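PDB 6VTV: gamma-glutamyl-gamma-aminobutyrate hydrolase PuuD from Escherichia coli, which hydrolyses the gamma-glutamyl linkage of gamma-glutamyl-gamma-aminobutyrate, releasing 4-aminobutanoate and glutamate, the last step in the conversion of putrescine to 4-aminobutanoate. Local coordinates for residues 32-37 against 155-160; 76-81 against 95-100; 126-131 against 196-201. All coordinates share one frame; numbering follows the deposited sequence. Where two conformers were deposited one is given.

Contact 1: 32-37 against 155-160; sequences QEKYLN and QQYAPS
Tyr157 and Lys34 meet by their side chains alone, which span the 11.9 Å between Lys34 CA and Tyr157 CA. Along 155-160 the chain first finishes a short helix at Gln155 and Gln156; the side-chain amide of Gln156 bonds to the carbonyl of Leu151. Tyr157 is the first residue to leave helical geometry, and its ring reaches toward helix 33-42 with the hydroxyl in front. Lys34 comes from the opposite direction, and Lys34 NZ donates a hydrogen bond of 3.0 Å to Tyr157 OH. The ammonium meets the ring obliquely, with Lys34 NZ 3.7 Å from Tyr157 CZ. Lys34 CE lies 3.4 Å from Tyr157 OH. A bend at the last torsion of Lys34 (chi4 76°) turns NZ back to Gln32, at the N-cap of the same helix, where Gln32 OE1 accepts a second bond from Lys34 NZ, of 2.8 Å. The Tyr157 ring also stacks on Trp229 and meets His226 edge-to-face. From Ala158 to Ser160 the chain moves off toward strand 161-165.

Lys34 NZ also forms a salt bridge with Glu228, which with His226 is a predicted active-site residue. One ammonium is thus gripped by a phenol, an amide oxygen and a carboxylate, an arrangement consistent with a second shell that positions the Glu and His of a Cys-His-Glu triad.

Contact 2: 76-81 against 95-100; sequences SNVQPH and GRDLLS
The backbones come closest at Val78 and Asp97, whose CA atoms are 6.4 Å apart, as the extended segment 76-79 passes beside the first turns of helix 94-109. Asp97 carries the contact from the helix side. Its OD2 takes two hydrogen bonds from one residue, Gln79. The backbone N of Gln79 reaches OD2 of Asp97 at 3.0 Å, on the syn side and somewhat out of the carboxylate plane, in a nearly straight bond (170°). The side-chain amide comes in from the anti side: Gln79 NE2 lies 2.9 Å from Asp97 OD2, with a more bent N-H...O angle of 148°. Gln79 can close this small ring because its CG sits beside its own backbone N (chi1 -67°), which lays the otherwise extended chain alongside Asp97 OD2, with Gln79 CG 3.2 Å from it. Val78 adds an apolar flank, Val78 CG1 standing 4.0 Å from both OD1 and OD2 of Asp97.

The other oxygen, OD1, forms a salt bridge with Arg119, at the start of helix 119-127 and next to the predicted nucleophile Cys118; Ser76 OG bonds to the same arginine. With OD1 held by Arg119 and OD2 by Gln79, the carboxylate is probably fixed in its rotation. Val78 packs on Arg119 and Glu123 of that helix, and Arg96, one residue before Asp97, pairs with Glu123 while lying against Val17 and Cys19 of strand 13-23. From helix 94-109, Asp97 thus holds the loop after strand 68-71 with one oxygen and helix 119-127 with the other.

Contact 3: 126-131 against 196-201; sequences VATGGS and PRLRVE
A Schellman motif ends helix 119-127, the helix that follows the predicted nucleophile, and Thr128 at this terminus packs against the start of strand 198-203. Gly129, with positive phi (107°), is the C-prime residue: its N bonds to Val126 O, and Gly130 N bonds to Val125 O. At that backbone setting a CB would press on the preceding carbonyl oxygen, which accounts for glycine here.

Thr128 meets two consecutive residues of the other segment. Its methyl CG2 sits over the centre of one face of the Arg197 guanidinium, 3.8 Å above the plane. The arginine chain bends at chi3 (66°), which brings the flat group back across the threonine, and Arg197 NH1 comes to 3.5 Å from Thr128 CA. Leu198 crosses the threonine side chain at about a right angle, with Leu198 CD1 3.3 Å from Thr128 OG1 and 3.7 Å from Thr128 CG2. The hydroxyl, set between backbone N and carbonyl carbon (chi1 49°), turns back into the helix, where it hydrogen-bonds to Leu124 O.

No direct hydrogen bond joins the segments; the polar links between them run through water. One water, in the plane of the guanidinium at its edge, donates to Thr128 O at 2.8 Å and accepts from Arg197 NH1 at 2.9 Å. A second water lies beside Ala127 O and takes a weak bond from Arg197 NH1. Leu108 of helix 94-109 touches both Thr128 and Arg197, and Ser195 OG also bonds to Thr128 O.

The chemistry divides accordingly: Leu198 and Thr128 pack in the buried part, while the exposed Arg197 lays its guanidinium over the methyl and reaches toward the carbonyls of the helix end through water, a placement probably favoured by the partial negative charge of those carbonyls.

From the N terminus, helix 33-42 opens the loop of contact 1, which closes 118 residues later at the end of helix 153-156. Contact 2 nests inside it, joining the loop after strand 68-71 to helix 94-109 with 13 residues between. Contact 3 starts after contact 2 has closed; it opens inside the loop of contact 1 and closes beyond it, at strand 198-203, so contacts 1 and 3 cross; they lie on opposite sides of the chain's centre. Contacts 2 and 3 come within about 4 Å at their nearest atoms without touching. The beginning and end of helix 119-127 link them: Arg119 meets contact 2, and Thr128, just past its last turn, belongs to contact 3.

Contact 1: 32-37 against 155-160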
loop_
_atom_site.group_PDB
_atom_site.type_symbol
_atom_site.label_atom_id
_atom_site.label_comp_id
_atom_site.label_asym_id
_atom_site.label_seq_id
_atom_site.Cartn_x
_atom_site.Cartn_y
_atom_site.Cartn_z
ATOM N N GLN B 32 5.638 2.523 5.570
ATOM C CA GLN B 32 5.689 2.646 7.019
ATOM C C GLN B 32 4.449 3.362 7.541
ATOM O O GLN B 32 3.961 4.321 6.935
ATOM C CB GLN B 32 6.955 3.393 7.443
ATOM C CG GLN B 32 8.219 2.552 7.363
ATOM C CD GLN B 32 9.432 3.275 7.909
ATOM O OE1 GLN B 32 9.445 4.501 8.001
ATOM N NE2 GLN B 32 10.462 2.519 8.273
ATOM N N GLU B 33 3.937 2.882 8.678
ATOM C CA GLU B 33 2.682 3.404 9.207
ATOM C C GLU B 33 2.804 4.859 9.647
ATOM O O GLU B 33 1.816 5.600 9.591
ATOM C CB GLU B 33 2.198 2.538 10.372
ATOM C CG GLU B 33 1.641 1.189 9.945
ATOM C CD GLU B 33 0.846 0.503 11.041
ATOM O OE1 GLU B 33 0.740 1.069 12.151
ATOM O OE2 GLU B 33 0.327 -0.605 10.790
ATOM N N LYS B 34 3.991 5.290 10.084
ATOM C CA LYS B 34 4.120 6.662 10.567
ATOM C C LYS B 34 3.901 7.677 9.450
ATOM O O LYS B 34 3.414 8.782 9.711
ATOM C CB LYS B 34 5.479 6.877 11.236
ATOM C CG LYS B 34 6.701 6.547 10.393
ATOM C CD LYS B 34 7.961 6.961 11.148
ATOM C CE LYS B 34 9.220 6.319 10.583
ATOM N NZ LYS B 34 9.672 6.961 9.315
ATOM N N TYR B 35 4.238 7.327 8.207
ATOM C CA TYR B 35 3.880 8.196 7.090
ATOM C C TYR B 35 2.369 8.239 6.901
ATOM O O TYR B 35 1.809 9.281 6.545
ATOM C CB TYR B 35 4.572 7.726 5.811
ATOM C CG TYR B 35 6.075 7.865 5.855
ATOM C CD1 TYR B 35 6.681 9.106 5.706
ATOM C CD2 TYR B 35 6.887 6.759 6.062
ATOM C CE1 TYR B 35 8.056 9.238 5.748
ATOM C CE2 TYR B 35 8.261 6.881 6.110
ATOM C CZ TYR B 35 8.841 8.123 5.955
ATOM O OH TYR B 35 10.209 8.247 6.002
ATOM N N LEU B 36 1.696 7.113 7.154
ATOM C CA LEU B 36 0.245 7.057 7.012
ATOM C C LEU B 36 -0.452 7.818 8.128
ATOM O O LEU B 36 -1.423 8.543 7.880
ATOM C CB LEU B 36 -0.217 5.601 6.995
ATOM C CG LEU B 36 0.073 4.852 5.699
ATOM C CD1 LEU B 36 -0.022 3.353 5.914
ATOM C CD2 LEU B 36 -0.890 5.311 4.624
ATOM N N ASN B 37 0.023 7.658 9.367
ATOM C CA ASN B 37 -0.623 8.302 10.507
ATOM C C ASN B 37 -0.622 9.819 10.363
ATOM O O ASN B 37 -1.586 10.488 10.754
ATOM C CB ASN B 37 0.073 7.890 11.804
ATOM C CG ASN B 37 0.069 6.389 12.021
ATOM O OD1 ASN B 37 -0.852 5.690 11.597
ATOM N ND2 ASN B 37 1.103 5.885 12.684
ATOM N N GLN B 155 15.644 7.920 19.719
ATOM C CA GLN B 155 16.786 8.826 19.661
ATOM C C GLN B 155 17.172 9.151 18.225
ATOM O O GLN B 155 17.642 10.260 17.947
ATOM C CB GLN B 155 17.982 8.225 20.399
ATOM C CG GLN B 155 17.634 7.473 21.677
ATOM C CD GLN B 155 16.990 8.350 22.736
ATOM O OE1 GLN B 155 17.122 9.573 22.713
ATOM N NE2 GLN B 155 16.296 7.723 23.680
ATOM N N GLN B 156 16.979 8.203 17.304
ATOM C CA GLN B 156 17.338 8.441 15.910
ATOM C C GLN B 156 16.497 9.553 15.296
ATOM O O GLN B 156 16.979 10.287 14.426
ATOM C CB GLN B 156 17.185 7.155 15.097
ATOM C CG GLN B 156 17.960 5.963 15.636
ATOM C CD GLN B 156 17.796 4.726 14.770
ATOM O OE1 GLN B 156 17.341 4.811 13.629
ATOM N NE2 GLN B 156 18.164 3.570 15.311
ATOM N N TYR B 157 15.247 9.695 15.734
ATOM C CA TYR B 157 14.342 10.706 15.209
ATOM C C TYR B 157 14.271 11.947 16.092
ATOM O O TYR B 157 13.435 12.822 15.849
ATOM C CB TYR B 157 12.946 10.108 15.017
ATOM C CG TYR B 157 12.829 9.246 13.777
ATOM C CD1 TYR B 157 13.248 7.922 13.786
ATOM C CD2 TYR B 157 12.311 9.761 12.595
ATOM C CE1 TYR B 157 13.149 7.131 12.653
ATOM C CE2 TYR B 157 12.210 8.978 11.457
ATOM C CZ TYR B 157 12.631 7.665 11.492
ATOM O OH TYR B 157 12.529 6.884 10.363
ATOM N N ALA B 158 15.132 12.041 17.103
ATOM C CA ALA B 158 15.178 13.212 17.957
ATOM C C ALA B 158 15.690 14.420 17.173
ATOM O O ALA B 158 16.265 14.268 16.092
ATOM C CB ALA B 158 16.073 12.942 19.166
ATOM N N PRO B 159 15.468 15.634 17.683
ATOM C CA PRO B 159 16.041 16.821 17.035
ATOM C C PRO B 159 17.542 16.674 16.831
ATOM O O PRO B 159 18.267 16.213 17.712
ATOM C CB PRO B 159 15.712 17.950 18.015
ATOM C CG PRO B 159 14.474 17.495 18.692
ATOM C CD PRO B 159 14.566 15.996 18.791
ATOM N N SER B 160 18.004 17.068 15.648
ATOM C CA SER B 160 19.394 16.874 15.254
ATOM C C SER B 160 20.116 18.182 14.978
ATOM O O SER B 160 21.223 18.394 15.487
ATOM C CB SER B 160 19.464 15.967 14.014
ATOM O OG SER B 160 20.788 15.511 13.796
#

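Contact 2: 76-81 against 95-100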
loop_
_atom_site.group_PDB
_atom_site.type_symbol
_atom_site.label_atom_id
_atom_site.label_comp_id
_atom_site.label_asym_id
_atom_site.label_seq_id
_atom_site.Cartn_x
_atom_site.Cartn_y
_atom_site.Cartn_z
ATOM N N SER B 76 16.584 3.659 1.181
ATOM C CA SER B 76 17.181 3.559 -0.141
ATOM C C SER B 76 17.570 4.932 -0.676
ATOM O O SER B 76 17.003 5.960 -0.292
ATOM C CB SER B 76 16.211 2.883 -1.110
ATOM O OG SER B 76 15.200 3.783 -1.526
ATOM N N ASN B 77 18.564 4.935 -1.565
ATOM C CA ASN B 77 19.038 6.130 -2.245
ATOM C C ASN B 77 18.702 6.047 -3.726
ATOM O O ASN B 77 18.603 4.957 -4.296
ATOM C CB ASN B 77 20.551 6.316 -2.070
ATOM C CG ASN B 77 20.986 6.210 -0.624
ATOM O OD1 ASN B 77 20.559 6.999 0.218
ATOM N ND2 ASN B 77 21.859 5.253 -0.331
ATOM N N VAL B 78 18.522 7.217 -4.342
ATOM C CA VAL B 78 18.256 7.278 -5.772
ATOM C C VAL B 78 19.466 6.764 -6.541
ATOM O O VAL B 78 20.618 7.012 -6.162
ATOM C CB VAL B 78 17.904 8.720 -6.176
ATOM C CG1 VAL B 78 17.607 8.813 -7.667
ATOM C CG2 VAL B 78 16.723 9.225 -5.356
ATOM N N GLN B 79 19.208 6.030 -7.620
ATOM C CA GLN B 79 20.289 5.543 -8.464
ATOM C C GLN B 79 21.067 6.722 -9.041
ATOM O O GLN B 79 20.458 7.639 -9.613
ATOM C CB GLN B 79 19.745 4.671 -9.594
ATOM C CG GLN B 79 19.134 3.359 -9.132
ATOM C CD GLN B 79 18.293 2.702 -10.208
ATOM O OE1 GLN B 79 18.674 1.673 -10.768
ATOM N NE2 GLN B 79 17.144 3.297 -10.508
ATOM N N PRO B 80 22.396 6.742 -8.914
ATOM C CA PRO B 80 23.162 7.916 -9.365
ATOM C C PRO B 80 23.049 8.198 -10.854
ATOM O O PRO B 80 23.270 9.344 -11.265
ATOM C CB PRO B 80 24.604 7.566 -8.968
ATOM C CG PRO B 80 24.460 6.559 -7.866
ATOM C CD PRO B 80 23.245 5.758 -8.221
ATOM N N HIS B 81 22.713 7.202 -11.678
ATOM C CA HIS B 81 22.592 7.447 -13.111
ATOM C C HIS B 81 21.366 8.277 -13.463
ATOM O O HIS B 81 21.283 8.779 -14.589
ATOM C CB HIS B 81 22.563 6.121 -13.881
ATOM C CG HIS B 81 21.231 5.438 -13.868
ATOM N ND1 HIS B 81 20.865 4.542 -12.887
ATOM C CD2 HIS B 81 20.184 5.509 -14.723
ATOM C CE1 HIS B 81 19.646 4.096 -13.134
ATOM N NE2 HIS B 81 19.211 4.667 -14.243
ATOM N N GLY B 95 12.664 0.264 -8.680
ATOM C CA GLY B 95 11.232 0.346 -8.915
ATOM C C GLY B 95 10.625 1.627 -8.379
ATOM O O GLY B 95 9.819 2.272 -9.054
ATOM N N ARG B 96 11.003 2.017 -7.158
ATOM C CA ARG B 96 10.517 3.280 -6.612
ATOM C C ARG B 96 11.034 4.462 -7.421
ATOM O O ARG B 96 10.292 5.420 -7.669
ATOM C CB ARG B 96 10.918 3.419 -5.144
ATOM C CG ARG B 96 10.932 4.865 -4.671
ATOM C CD ARG B 96 10.397 5.033 -3.264
ATOM N NE ARG B 96 10.259 6.449 -2.933
ATOM C CZ ARG B 96 9.914 6.912 -1.736
ATOM N NH1 ARG B 96 9.669 6.072 -0.742
ATOM N NH2 ARG B 96 9.813 8.220 -1.537
ATOM N N ASP B 97 12.304 4.414 -7.835
ATOM C CA ASP B 97 12.847 5.440 -8.719
ATOM C C ASP B 97 11.968 5.619 -9.950
ATOM O O ASP B 97 11.623 6.744 -10.327
ATOM C CB ASP B 97 14.270 5.070 -9.142
ATOM C CG ASP B 97 15.295 5.348 -8.064
ATOM O OD1 ASP B 97 14.919 5.870 -6.992
ATOM O OD2 ASP B 97 16.484 5.040 -8.292
ATOM N N LEU B 98 11.594 4.508 -10.586
ATOM C CA LEU B 98 10.764 4.569 -11.784
ATOM C C LEU B 98 9.425 5.237 -11.492
ATOM O O LEU B 98 9.000 6.147 -12.215
ATOM C CB LEU B 98 10.555 3.161 -12.337
ATOM C CG LEU B 98 10.189 3.037 -13.814
ATOM C CD1 LEU B 98 11.335 3.504 -14.701
ATOM C CD2 LEU B 98 9.803 1.600 -14.132
ATOM N N LEU B 99 8.746 4.798 -10.428
ATOM C CA LEU B 99 7.442 5.361 -10.097
ATOM C C LEU B 99 7.559 6.811 -9.641
ATOM O O LEU B 99 6.742 7.656 -10.025
ATOM C CB LEU B 99 6.761 4.514 -9.020
ATOM C CG LEU B 99 5.405 5.025 -8.526
ATOM C CD1 LEU B 99 4.399 5.073 -9.667
ATOM C CD2 LEU B 99 4.879 4.174 -7.374
ATOM N N SER B 100 8.570 7.118 -8.823
ATOM C CA SER B 100 8.721 8.473 -8.300
ATOM C C SER B 100 8.968 9.475 -9.419
ATOM O O SER B 100 8.328 10.531 -9.473
ATOM C CB SER B 100 9.862 8.519 -7.284
ATOM O OG SER B 100 9.541 7.771 -6.124
#

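Contact 3: 126-131 against 196-201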
loop_
_atom_site.group_PDB
_atom_site.type_symbol
_atom_site.label_atom_id
_atom_site.label_comp_id
_atom_site.label_asym_id
_atom_site.label_seq_id
_atom_site.Cartn_x
_atom_site.Cartn_y
_atom_site.Cartn_z
ATOM N N VAL B 126 16.203 15.454 -8.119
ATOM C CA VAL B 126 16.694 14.734 -9.289
ATOM C C VAL B 126 15.688 14.814 -10.432
ATOM O O VAL B 126 16.070 14.945 -11.602
ATOM C CB VAL B 126 17.025 13.277 -8.917
ATOM C CG1 VAL B 126 17.342 12.460 -10.162
ATOM C CG2 VAL B 126 18.194 13.237 -7.946
ATOM N N ALA B 127 14.390 14.756 -10.118
ATOM C CA ALA B 127 13.380 14.738 -11.172
ATOM C C ALA B 127 13.351 16.042 -11.957
ATOM O O ALA B 127 13.000 16.043 -13.144
ATOM C CB ALA B 127 12.000 14.451 -10.582
ATOM N N THR B 128 13.717 17.156 -11.327
ATOM C CA THR B 128 13.671 18.461 -11.968
ATOM C C THR B 128 15.023 18.895 -12.523
ATOM O O THR B 128 15.174 20.055 -12.919
ATOM C CB THR B 128 13.139 19.508 -10.990
ATOM O OG1 THR B 128 13.836 19.398 -9.741
ATOM C CG2 THR B 128 11.650 19.296 -10.754
ATOM N N GLY B 129 16.003 17.997 -12.565
ATOM C CA GLY B 129 17.277 18.273 -13.196
ATOM C C GLY B 129 18.448 18.495 -12.263
ATOM O O GLY B 129 19.526 18.871 -12.737
ATOM N N GLY B 130 18.282 18.277 -10.960
ATOM C CA GLY B 130 19.344 18.488 -10.002
ATOM C C GLY B 130 20.183 17.244 -9.780
ATOM O O GLY B 130 20.071 16.238 -10.485
ATOM N N SER B 131 21.047 17.326 -8.770
ATOM C CA SER B 131 21.950 16.240 -8.423
ATOM C C SER B 131 22.054 16.145 -6.908
ATOM O O SER B 131 21.576 17.015 -6.174
ATOM C CB SER B 131 23.335 16.439 -9.048
ATOM O OG SER B 131 23.932 17.636 -8.581
ATOM N N PRO B 196 17.195 25.439 -11.412
ATOM C CA PRO B 196 16.466 26.716 -11.363
ATOM C C PRO B 196 14.954 26.551 -11.365
ATOM O O PRO B 196 14.247 27.516 -11.047
ATOM C CB PRO B 196 16.950 27.452 -12.621
ATOM C CG PRO B 196 17.485 26.376 -13.514
ATOM C CD PRO B 196 18.068 25.349 -12.593
ATOM N N ARG B 197 14.439 25.368 -11.715
ATOM C CA ARG B 197 13.013 25.104 -11.578
ATOM C C ARG B 197 12.573 25.086 -10.121
ATOM O O ARG B 197 11.389 25.298 -9.839
ATOM C CB ARG B 197 12.653 23.769 -12.234
ATOM C CG ARG B 197 12.823 23.734 -13.743
ATOM C CD ARG B 197 12.641 22.321 -14.277
ATOM N NE ARG B 197 11.275 21.838 -14.096
ATOM C CZ ARG B 197 10.899 20.575 -14.268
ATOM N NH1 ARG B 197 11.789 19.658 -14.623
ATOM N NH2 ARG B 197 9.633 20.226 -14.081
ATOM N N LEU B 198 13.497 24.840 -9.199
ATOM C CA LEU B 198 13.207 24.738 -7.778
ATOM C C LEU B 198 13.688 25.982 -7.045
ATOM O O LEU B 198 14.666 26.620 -7.444
ATOM C CB LEU B 198 13.878 23.503 -7.166
ATOM C CG LEU B 198 13.078 22.208 -7.033
ATOM C CD1 LEU B 198 12.286 21.931 -8.296
ATOM C CD2 LEU B 198 14.001 21.042 -6.707
ATOM N N ARG B 199 12.989 26.318 -5.968
ATOM C CA ARG B 199 13.360 27.410 -5.080
ATOM C C ARG B 199 13.787 26.835 -3.734
ATOM O O ARG B 199 13.147 25.915 -3.215
ATOM C CB ARG B 199 12.188 28.382 -4.904
ATOM C CG ARG B 199 12.218 29.203 -3.629
ATOM C CD ARG B 199 10.808 29.562 -3.171
ATOM N NE ARG B 199 10.008 30.170 -4.234
ATOM C CZ ARG B 199 8.947 29.597 -4.796
ATOM N NH1 ARG B 199 8.548 28.396 -4.398
ATOM N NH2 ARG B 199 8.281 30.227 -5.755
ATOM N N VAL B 200 14.877 27.363 -3.181
ATOM C CA VAL B 200 15.371 26.868 -1.903
ATOM C C VAL B 200 14.478 27.389 -0.786
ATOM O O VAL B 200 14.201 28.592 -0.698
ATOM C CB VAL B 200 16.836 27.277 -1.694
ATOM C CG1 VAL B 200 17.299 26.905 -0.295
ATOM C CG2 VAL B 200 17.720 26.617 -2.744
ATOM N N GLU B 201 14.013 26.480 0.069
ATOM C CA GLU B 201 13.101 26.831 1.150
ATOM C C GLU B 201 13.782 26.943 2.506
ATOM O O GLU B 201 13.380 27.784 3.316
ATOM C CB GLU B 201 11.967 25.803 1.242
ATOM C CG GLU B 201 10.965 25.881 0.103
ATOM C CD GLU B 201 9.973 27.016 0.271
ATOM O OE1 GLU B 201 9.933 27.617 1.366
ATOM O OE2 GLU B 201 9.237 27.312 -0.693
HETATM O O HOH W 1 11.651 16.549 -15.935
HETATM O O HOH W 2 14.489 19.993 -15.673
#